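Local coordinates for protein serine repeat antigen 5 (Plasmodium falciparum, PDB 6X42) that belongs to the papain-like cysteine protease family and is probably a pseudoenzyme of the malaria parasite that keeps the protease fold, at residues A[51-56]-A[218-223]; A[188-193]-A[273-278]; A[201-206]-A[248-253]. All coordinates share one frame; numbering follows the deposited sequence.

Contact 1: A[51-56]-A[218-223]; sequences DTSWIF and DHAVNI. With EDO (1,2-ethanediol), chain F.
Ser53, at the start of helix 53-68, meets His219 and Ala220 on strand 219-230, largely through its hydroxyl. The direct hydrogen bond is Ala220 N to Ser53 OG, 2.9 Å and fairly straight at 163°. With chi1 at 70°, the hydroxyl sits between the backbone N and the carbonyl carbon of its own residue, and this aims it at the strand. The same OG stands 3.2 Å from His219 ND1, placed obliquely to the imidazole ring. NE2 of that ring is hydrogen-bonded to Asn244 OD1, so the ring is held from its far nitrogen. Where the strand begins, the backbone of Asp218 and His219 faces Ile193 as a classic beta bulge.

Waters widen the polar link. One water lies at the edge of the His219 ring, in its plane, 3.0 Å from ND1. It donates to Asp51 OD1 at 2.6 Å and takes a weak bond from Ser53 N. A second water donates to both Asp51 OD2 and Asp218 O, so the Asp51 carboxylate is joined to the backbone carbonyl of Asp218. The O1 hydroxyl of a 1,2-ethanediol, probably from the crystallisation liquor, also donates to Asp218 O at 2.8 Å.

Van der Waals contact is slight. Ala220 CB lies 4.0 Å from Trp54 CA, and Ser53 CB approaches His219 CE1 at 3.3 Å.

The arrangement is that of the papain-family active-site cleft, where helix and sheet meet. Ser53 stands where papain-family enzymes carry the nucleophilic cysteine, and the His219-Asn244 pair is consistent with the other two members of their catalytic triad.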
loop_
_atom_site.group_PDB
_atom_site.type_symbol
_atom_site.label_atom_id
_atom_site.label_comp_id
_atom_site.label_asym_id
_atom_site.label_seq_id
_atom_site.Cartn_x
_atom_site.Cartn_y
_atom_site.Cartn_z
ATOM N N ASP A 51 -13.369 -5.488 5.980
ATOM C CA ASP A 51 -12.764 -4.199 5.602
ATOM C C ASP A 51 -11.357 -4.085 6.178
ATOM O O ASP A 51 -11.072 -3.285 7.068
ATOM C CB ASP A 51 -13.638 -3.053 6.069
ATOM C CG ASP A 51 -13.145 -1.699 5.595
ATOM O OD1 ASP A 51 -12.249 -1.641 4.728
ATOM O OD2 ASP A 51 -13.691 -0.681 6.078
ATOM N N THR A 52 -10.470 -4.919 5.623
ATOM C CA THR A 52 -9.121 -5.065 6.152
ATOM C C THR A 52 -8.050 -4.569 5.183
ATOM O O THR A 52 -6.862 -4.842 5.391
ATOM C CB THR A 52 -8.861 -6.518 6.562
ATOM O OG1 THR A 52 -9.266 -7.338 5.474
ATOM C CG2 THR A 52 -9.613 -6.892 7.850
ATOM N N SER A 53 -8.428 -3.794 4.163
ATOM C CA SER A 53 -7.424 -3.294 3.227
ATOM C C SER A 53 -6.353 -2.460 3.919
ATOM O O SER A 53 -5.206 -2.428 3.455
ATOM C CB SER A 53 -8.058 -2.482 2.098
ATOM O OG SER A 53 -8.564 -1.230 2.557
ATOM N N TRP A 54 -6.703 -1.760 5.001
ATOM C CA TRP A 54 -5.700 -0.969 5.709
ATOM C C TRP A 54 -4.526 -1.848 6.130
ATOM O O TRP A 54 -3.373 -1.402 6.128
ATOM C CB TRP A 54 -6.329 -0.256 6.904
ATOM C CG TRP A 54 -6.888 -1.146 7.987
ATOM C CD1 TRP A 54 -8.063 -1.836 7.948
ATOM C CD2 TRP A 54 -6.297 -1.423 9.249
ATOM N NE1 TRP A 54 -8.239 -2.523 9.126
ATOM C CE2 TRP A 54 -7.169 -2.285 9.938
ATOM C CE3 TRP A 54 -5.118 -1.015 9.879
ATOM C CZ2 TRP A 54 -6.908 -2.741 11.226
ATOM C CZ3 TRP A 54 -4.852 -1.485 11.148
ATOM C CH2 TRP A 54 -5.746 -2.339 11.807
ATOM N N ILE A 55 -4.806 -3.101 6.495
ATOM C CA ILE A 55 -3.765 -4.044 6.895
ATOM C C ILE A 55 -2.983 -4.536 5.681
ATOM O O ILE A 55 -1.751 -4.568 5.687
ATOM C CB ILE A 55 -4.367 -5.231 7.667
ATOM C CG1 ILE A 55 -5.224 -4.778 8.836
ATOM C CG2 ILE A 55 -3.229 -6.138 8.154
ATOM C CD1 ILE A 55 -5.925 -5.944 9.572
ATOM N N PHE A 56 -3.683 -4.964 4.631
ATOM C CA PHE A 56 -3.001 -5.485 3.449
ATOM C C PHE A 56 -2.096 -4.443 2.810
ATOM O O PHE A 56 -0.949 -4.736 2.457
ATOM C CB PHE A 56 -4.025 -6.060 2.451
ATOM C CG PHE A 56 -4.596 -7.390 2.905
ATOM C CD1 PHE A 56 -5.755 -7.446 3.670
ATOM C CD2 PHE A 56 -3.936 -8.564 2.639
ATOM C CE1 PHE A 56 -6.238 -8.652 4.147
ATOM C CE2 PHE A 56 -4.423 -9.776 3.101
ATOM C CZ PHE A 56 -5.577 -9.813 3.869
ATOM N N ASP A 218 -11.904 5.456 1.388
ATOM C CA ASP A 218 -12.290 4.430 2.348
ATOM C C ASP A 218 -11.595 3.098 2.135
ATOM O O ASP A 218 -11.923 2.154 2.855
ATOM C CB ASP A 218 -13.823 4.233 2.358
ATOM C CG ASP A 218 -14.359 3.723 1.027
ATOM O OD1 ASP A 218 -13.539 3.367 0.145
ATOM O OD2 ASP A 218 -15.599 3.672 0.871
ATOM N N HIS A 219 -10.603 3.001 1.247
ATOM C CA HIS A 219 -10.020 1.717 0.888
ATOM C C HIS A 219 -8.562 1.960 0.550
ATOM O O HIS A 219 -8.242 2.843 -0.248
ATOM C CB HIS A 219 -10.805 1.134 -0.307
ATOM C CG HIS A 219 -10.291 -0.181 -0.776
ATOM N ND1 HIS A 219 -10.421 -1.342 -0.048
ATOM C CD2 HIS A 219 -9.668 -0.519 -1.926
ATOM C CE1 HIS A 219 -9.847 -2.325 -0.716
ATOM N NE2 HIS A 219 -9.375 -1.851 -1.856
ATOM N N ALA A 220 -7.694 1.181 1.173
ATOM C CA ALA A 220 -6.261 1.311 0.987
ATOM C C ALA A 220 -5.753 0.324 -0.060
ATOM O O ALA A 220 -6.135 -0.842 -0.060
ATOM C CB ALA A 220 -5.515 1.074 2.292
ATOM N N VAL A 221 -4.915 0.831 -0.968
ATOM C CA VAL A 221 -4.264 0.093 -2.034
ATOM C C VAL A 221 -2.786 0.486 -2.018
ATOM O O VAL A 221 -2.344 1.194 -1.123
ATOM C CB VAL A 221 -4.923 0.365 -3.400
ATOM C CG1 VAL A 221 -6.354 -0.163 -3.418
ATOM C CG2 VAL A 221 -4.888 1.857 -3.729
ATOM N N ASN A 222 -1.999 -0.001 -2.984
ATOM C CA ASN A 222 -0.603 0.422 -3.083
ATOM C C ASN A 222 -0.326 0.899 -4.495
ATOM O O ASN A 222 -0.694 0.233 -5.465
ATOM C CB ASN A 222 0.362 -0.710 -2.739
ATOM C CG ASN A 222 0.190 -1.206 -1.320
ATOM O OD1 ASN A 222 -0.533 -2.175 -1.075
ATOM N ND2 ASN A 222 0.823 -0.515 -0.368
ATOM N N ILE A 223 0.383 2.018 -4.616
ATOM C CA ILE A 223 0.987 2.385 -5.893
ATOM C C ILE A 223 2.341 1.707 -5.957
ATOM O O ILE A 223 3.150 1.827 -5.025
ATOM C CB ILE A 223 1.087 3.905 -6.066
ATOM C CG1 ILE A 223 -0.303 4.533 -6.113
ATOM C CG2 ILE A 223 1.875 4.230 -7.333
ATOM C CD1 ILE A 223 -0.289 6.055 -6.029
HETATM C C1 EDO F . -14.461 -0.539 1.570
HETATM O O1 EDO F . -13.911 0.222 2.649
HETATM C C2 EDO F . -15.947 -0.733 1.811
HETATM O O2 EDO F . -16.102 -1.351 3.091
HETATM O O HOH W 1 -11.261 -2.664 2.502
HETATM O O HOH W 2 -12.402 1.641 5.515
#

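Contact 2: A[188-193]-A[273-278]; sequences SVIAYI and SVVIFN
Ile190 and Val275 pair across two antiparallel strands in the central sheet of the papain-like beta domain. Strands 189-193 and 273-277 run at 153° to each other.

Backbone bonds hold the pair. Ile190 N donates to Val275 O at 3.0 Å, and Val275 N returns a bond to Ile190 O at 2.8 Å. Tyr192 N donates to Ser273 O at 2.9 Å. Between these, Ala191 and Val274 form a non-hydrogen-bonded pair with CA atoms 4.2 Å apart. Here CA-H...O contacts join Val274 CA to Ile190 O and Ala191 CA to Ser273 O.

Apolar side chains pack on both faces. On the face of Ala191 and Val274, Val189 CG2 meets Val274 CG1 at 3.9 Å, and Ile179 of helix 172-186 touches both valines. Val189 CG1 also reaches Ile276 CG2, at 3.7 Å.

The face of Ile190 and Val275 looks toward helix 99-109, whose Pro99 touches Val275 and Phe277. On this side Ile190 has CG1 anti to its carbonyl carbon (chi1 -56°), and an extended chain carries CD1 to the Phe277 ring. The result is a CH-pi contact: Ile190 CD1 lies over one ring face, offset toward the rim, 3.6 Å from Phe277 CZ.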
loop_
_atom_site.group_PDB
_atom_site.type_symbol
_atom_site.label_atom_id
_atom_site.label_comp_id
_atom_site.label_asym_id
_atom_site.label_seq_id
_atom_site.Cartn_x
_atom_site.Cartn_y
_atom_site.Cartn_z
ATOM N N SER A 188 7.059 0.924 -2.995
ATOM C CA SER A 188 5.623 1.164 -3.013
ATOM C C SER A 188 5.341 2.389 -2.151
ATOM O O SER A 188 6.182 2.812 -1.348
ATOM C CB SER A 188 4.842 -0.014 -2.426
ATOM O OG SER A 188 5.169 -0.217 -1.045
ATOM N N VAL A 189 4.115 2.902 -2.279
ATOM C CA VAL A 189 3.491 3.695 -1.231
ATOM C C VAL A 189 2.129 3.080 -0.932
ATOM O O VAL A 189 1.582 2.310 -1.725
ATOM C CB VAL A 189 3.338 5.189 -1.591
ATOM C CG1 VAL A 189 4.680 5.817 -1.892
ATOM C CG2 VAL A 189 2.347 5.381 -2.749
ATOM N N ILE A 190 1.580 3.427 0.231
ATOM C CA ILE A 190 0.180 3.183 0.538
ATOM C C ILE A 190 -0.618 4.308 -0.100
ATOM O O ILE A 190 -0.206 5.472 -0.021
ATOM C CB ILE A 190 -0.023 3.156 2.063
ATOM C CG1 ILE A 190 0.875 2.122 2.742
ATOM C CG2 ILE A 190 -1.505 2.931 2.376
ATOM C CD1 ILE A 190 1.031 2.376 4.246
ATOM N N ALA A 191 -1.736 3.984 -0.743
ATOM C CA ALA A 191 -2.601 5.012 -1.312
ATOM C C ALA A 191 -4.032 4.770 -0.879
ATOM O O ALA A 191 -4.461 3.614 -0.762
ATOM C CB ALA A 191 -2.530 5.050 -2.848
ATOM N N TYR A 192 -4.793 5.834 -0.687
ATOM C CA TYR A 192 -6.219 5.738 -0.314
ATOM C C TYR A 192 -7.070 6.127 -1.506
ATOM O O TYR A 192 -6.742 7.079 -2.140
ATOM C CB TYR A 192 -6.581 6.573 0.915
ATOM C CG TYR A 192 -6.677 5.701 2.136
ATOM C CD1 TYR A 192 -5.604 5.557 2.994
ATOM C CD2 TYR A 192 -7.802 4.930 2.371
ATOM C CE1 TYR A 192 -5.669 4.714 4.087
ATOM C CE2 TYR A 192 -7.882 4.077 3.457
ATOM C CZ TYR A 192 -6.812 3.974 4.323
ATOM O OH TYR A 192 -6.875 3.138 5.398
ATOM N N ILE A 193 -8.088 5.339 -1.790
ATOM C CA ILE A 193 -9.092 5.583 -2.810
ATOM C C ILE A 193 -10.470 5.344 -2.200
ATOM O O ILE A 193 -10.613 4.805 -1.106
ATOM C CB ILE A 193 -8.891 4.687 -4.056
ATOM C CG1 ILE A 193 -9.074 3.195 -3.727
ATOM C CG2 ILE A 193 -7.504 4.924 -4.646
ATOM C CD1 ILE A 193 -9.137 2.314 -4.980
ATOM N N SER A 273 -4.920 10.255 -1.268
ATOM C CA SER A 273 -3.795 10.499 -0.393
ATOM C C SER A 273 -2.853 9.317 -0.491
ATOM O O SER A 273 -3.232 8.222 -0.921
ATOM C CB SER A 273 -4.265 10.733 1.043
ATOM O OG SER A 273 -5.160 9.737 1.483
ATOM N N VAL A 274 -1.616 9.558 -0.065
ATOM C CA VAL A 274 -0.620 8.509 0.062
ATOM C C VAL A 274 0.024 8.584 1.436
ATOM O O VAL A 274 0.125 9.661 2.034
ATOM C CB VAL A 274 0.441 8.571 -1.056
ATOM C CG1 VAL A 274 -0.168 8.335 -2.444
ATOM C CG2 VAL A 274 1.199 9.865 -1.062
ATOM N N VAL A 275 0.516 7.437 1.896
ATOM C CA VAL A 275 1.214 7.302 3.166
ATOM C C VAL A 275 2.492 6.507 2.943
ATOM O O VAL A 275 2.495 5.492 2.233
ATOM C CB VAL A 275 0.336 6.630 4.244
ATOM C CG1 VAL A 275 1.075 6.495 5.561
ATOM C CG2 VAL A 275 -0.944 7.393 4.443
ATOM N N ILE A 276 3.572 6.965 3.568
ATOM C CA ILE A 276 4.837 6.241 3.620
ATOM C C ILE A 276 5.219 6.014 5.077
ATOM O O ILE A 276 4.893 6.817 5.958
ATOM C CB ILE A 276 5.988 6.921 2.857
ATOM C CG1 ILE A 276 6.343 8.258 3.459
ATOM C CG2 ILE A 276 5.609 7.107 1.400
ATOM C CD1 ILE A 276 7.628 8.838 2.903
ATOM N N PHE A 277 5.853 4.869 5.331
ATOM C CA PHE A 277 6.360 4.535 6.651
ATOM C C PHE A 277 7.836 4.887 6.737
ATOM O O PHE A 277 8.606 4.606 5.807
ATOM C CB PHE A 277 6.162 3.059 6.936
ATOM C CG PHE A 277 4.719 2.638 7.153
ATOM C CD1 PHE A 277 3.717 3.543 7.483
ATOM C CD2 PHE A 277 4.375 1.292 7.059
ATOM C CE1 PHE A 277 2.415 3.105 7.698
ATOM C CE2 PHE A 277 3.067 0.860 7.285
ATOM C CZ PHE A 277 2.104 1.761 7.613
ATOM N N ASN A 278 8.227 5.477 7.859
ATOM C CA ASN A 278 9.610 5.879 8.106
ATOM C C ASN A 278 10.214 4.884 9.090
ATOM O O ASN A 278 9.947 4.946 10.291
ATOM C CB ASN A 278 9.613 7.297 8.641
ATOM C CG ASN A 278 8.922 8.269 7.707
ATOM O OD1 ASN A 278 9.159 8.256 6.502
ATOM N ND2 ASN A 278 8.047 9.097 8.251
#

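Contact 3: A[201-206]-A[248-253]; sequences YEFSGK and PYWGDE
Lys206 and Asp252 are brought together by two torsions. The Lys206 chain is bent at its end (chi4 -49°), which turns NZ back toward the carboxylate. Asp252 holds CG away from its own N (chi1 -176°) and extends toward the lysine. The two side chains cross at about a right angle. They join two surface loops of the papain-like beta domain. Residues 248-253 include the second Trp-Gly, Trp250 and Gly251, of the Asn-Ser-Trp-Gly-x-x-Trp-Gly sequence familiar in papain-like proteases, which begins at Asn244.

The polar part is a salt bridge. Lys206 NZ donates to Asp252 OD1 at 2.8 Å. It arrives on the syn side of that oxygen, 21° out of the carboxylate plane. A water takes a bond from Lys206 NZ at 3.1 Å and gives one to Asp252 OD2 at 2.8 Å. Both carboxylate oxygens are thus tied to one ammonium group, one directly and one through water. The aliphatic part of the lysine lies close as well, with Lys206 CG 3.2 Å from Asp252 OD2. Glu253 OE2 is 4.2 Å from Lys206 NZ, beyond a salt bridge, and may add to the negative field there.

Backbone atoms also meet. Gly251 has no side chain, and its CA comes within 3.3 Å of Phe203 O in a nearly straight CA-H...O contact. Next to it, Asp252 CB touches the carbonyl O of Gly205.

The apolar part is the meeting of the buried Phe203 with Trp250. Phe203 sits edge-to-face with Phe256, while Trp250 does the same with Trp246. Val198 touches both Phe203 and Trp250. Phe203 CD1 and Trp250 CH2 touch at 4.2 Å, each atom placed obliquely to the other ring.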
loop_
_atom_site.group_PDB
_atom_site.type_symbol
_atom_site.label_atom_id
_atom_site.label_comp_id
_atom_site.label_asym_id
_atom_site.label_seq_id
_atom_site.Cartn_x
_atom_site.Cartn_y
_atom_site.Cartn_z
ATOM N N TYR A 201 -17.857 -2.129 -14.144
ATOM C CA TYR A 201 -17.580 -3.288 -14.985
ATOM C C TYR A 201 -16.256 -3.135 -15.739
ATOM O O TYR A 201 -15.529 -4.111 -15.965
ATOM C CB TYR A 201 -18.739 -3.414 -15.979
ATOM C CG TYR A 201 -18.515 -4.449 -17.044
ATOM C CD1 TYR A 201 -18.690 -5.793 -16.777
ATOM C CD2 TYR A 201 -18.116 -4.079 -18.318
ATOM C CE1 TYR A 201 -18.469 -6.751 -17.760
ATOM C CE2 TYR A 201 -17.908 -5.019 -19.304
ATOM C CZ TYR A 201 -18.076 -6.350 -19.019
ATOM O OH TYR A 201 -17.858 -7.282 -20.012
ATOM N N GLU A 202 -15.930 -1.913 -16.141
ATOM C CA GLU A 202 -14.772 -1.632 -16.969
ATOM C C GLU A 202 -13.444 -1.873 -16.249
ATOM O O GLU A 202 -12.403 -1.937 -16.912
ATOM C CB GLU A 202 -14.899 -0.165 -17.396
ATOM C CG GLU A 202 -16.027 0.138 -18.390
ATOM C CD GLU A 202 -17.388 0.431 -17.705
ATOM O OE1 GLU A 202 -17.409 0.553 -16.440
ATOM O OE2 GLU A 202 -18.402 0.647 -18.431
ATOM N N PHE A 203 -13.444 -2.016 -14.924
ATOM C CA PHE A 203 -12.191 -2.230 -14.207
ATOM C C PHE A 203 -11.651 -3.636 -14.385
ATOM O O PHE A 203 -10.517 -3.896 -13.976
ATOM C CB PHE A 203 -12.332 -1.857 -12.727
ATOM C CG PHE A 203 -11.928 -0.447 -12.442
ATOM C CD1 PHE A 203 -10.684 -0.162 -11.899
ATOM C CD2 PHE A 203 -12.774 0.613 -12.751
ATOM C CE1 PHE A 203 -10.306 1.133 -11.653
ATOM C CE2 PHE A 203 -12.378 1.911 -12.532
ATOM C CZ PHE A 203 -11.156 2.167 -11.981
ATOM N N SER A 204 -12.405 -4.546 -14.997
ATOM C CA SER A 204 -11.821 -5.805 -15.444
ATOM C C SER A 204 -11.157 -5.533 -16.785
ATOM O O SER A 204 -11.761 -4.919 -17.664
ATOM C CB SER A 204 -12.892 -6.889 -15.599
ATOM O OG SER A 204 -13.639 -7.070 -14.411
ATOM N N GLY A 205 -9.935 -5.987 -16.961
ATOM C CA GLY A 205 -9.241 -5.767 -18.214
ATOM C C GLY A 205 -8.019 -4.891 -18.038
ATOM O O GLY A 205 -7.644 -4.516 -16.932
ATOM N N LYS A 206 -7.398 -4.566 -19.172
ATOM C CA LYS A 206 -6.030 -4.053 -19.185
ATOM C C LYS A 206 -5.910 -2.588 -19.573
ATOM O O LYS A 206 -4.793 -2.066 -19.642
ATOM C CB LYS A 206 -5.157 -4.904 -20.115
ATOM C CG LYS A 206 -4.836 -6.285 -19.545
ATOM C CD LYS A 206 -4.515 -7.301 -20.626
ATOM C CE LYS A 206 -4.190 -8.668 -20.014
ATOM N NZ LYS A 206 -3.186 -8.595 -18.901
ATOM N N PRO A 248 -6.328 -12.375 -7.147
ATOM C CA PRO A 248 -5.665 -12.277 -8.455
ATOM C C PRO A 248 -6.594 -12.371 -9.653
ATOM O O PRO A 248 -6.114 -12.289 -10.787
ATOM C CB PRO A 248 -4.694 -13.457 -8.427
ATOM C CG PRO A 248 -5.406 -14.485 -7.566
ATOM C CD PRO A 248 -6.068 -13.661 -6.483
ATOM N N TYR A 249 -7.897 -12.502 -9.460
ATOM C CA TYR A 249 -8.863 -12.500 -10.555
ATOM C C TYR A 249 -9.608 -11.178 -10.672
ATOM O O TYR A 249 -10.409 -11.007 -11.602
ATOM C CB TYR A 249 -9.803 -13.716 -10.439
ATOM C CG TYR A 249 -8.997 -14.983 -10.328
ATOM C CD1 TYR A 249 -8.358 -15.523 -11.429
ATOM C CD2 TYR A 249 -8.838 -15.618 -9.104
ATOM C CE1 TYR A 249 -7.588 -16.700 -11.303
ATOM C CE2 TYR A 249 -8.089 -16.743 -8.969
ATOM C CZ TYR A 249 -7.458 -17.279 -10.059
ATOM O OH TYR A 249 -6.720 -18.428 -9.888
ATOM N N TRP A 250 -9.328 -10.228 -9.788
ATOM C CA TRP A 250 -9.920 -8.908 -9.854
ATOM C C TRP A 250 -9.042 -8.014 -10.727
ATOM O O TRP A 250 -7.811 -8.041 -10.629
ATOM C CB TRP A 250 -10.056 -8.316 -8.429
ATOM C CG TRP A 250 -10.699 -6.992 -8.545
ATOM C CD1 TRP A 250 -12.033 -6.734 -8.637
ATOM C CD2 TRP A 250 -10.042 -5.739 -8.714
ATOM N NE1 TRP A 250 -12.251 -5.413 -8.851
ATOM C CE2 TRP A 250 -11.044 -4.769 -8.915
ATOM C CE3 TRP A 250 -8.702 -5.334 -8.698
ATOM C CZ2 TRP A 250 -10.756 -3.426 -9.114
ATOM C CZ3 TRP A 250 -8.421 -4.005 -8.910
ATOM C CH2 TRP A 250 -9.442 -3.058 -9.115
ATOM N N GLY A 251 -9.674 -7.190 -11.554
ATOM C CA GLY A 251 -8.916 -6.179 -12.303
ATOM C C GLY A 251 -8.068 -6.829 -13.369
ATOM O O GLY A 251 -8.568 -7.614 -14.179
ATOM N N ASP A 252 -6.786 -6.486 -13.403
ATOM C CA ASP A 252 -5.797 -7.082 -14.305
ATOM C C ASP A 252 -4.820 -7.893 -13.445
ATOM O O ASP A 252 -3.816 -7.376 -12.941
ATOM C CB ASP A 252 -5.099 -5.985 -15.086
ATOM C CG ASP A 252 -4.133 -6.516 -16.119
ATOM O OD1 ASP A 252 -4.084 -7.737 -16.379
ATOM O OD2 ASP A 252 -3.422 -5.675 -16.702
ATOM N N GLU A 253 -5.175 -9.151 -13.190
ATOM C CA GLU A 253 -4.385 -10.034 -12.326
ATOM C C GLU A 253 -4.180 -9.466 -10.919
ATOM O O GLU A 253 -3.160 -9.719 -10.265
ATOM C CB GLU A 253 -3.056 -10.419 -12.968
ATOM C CG GLU A 253 -3.241 -11.182 -14.287
ATOM C CD GLU A 253 -1.938 -11.496 -15.011
ATOM O OE1 GLU A 253 -0.904 -11.645 -14.335
ATOM O OE2 GLU A 253 -1.970 -11.649 -16.252
HETATM O O HOH W 3 -1.436 -6.038 -18.680
#

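From the N terminus the chain first passes 51-56, on helix 53-68. It then runs through further helices, loops and two short strands to strand 189-193 and on into the loop holding 201-206. At 218-223 it returns to the first helix and closes contact 1. Next, 248-253 closes contact 3, and last 273-278 closes contact 2. Contact 3 therefore falls wholly within the span of contact 2, while contact 1 crosses both. Contacts 1 and 2 share a sheet: strand 189-193 lies between strands 219-230 and 273-280. Contact 3 stands apart, its centre about 17 Å from that of contact 1. Contact 1 ties helix to sheet, contact 3 two surface loops, and contact 2 two strands.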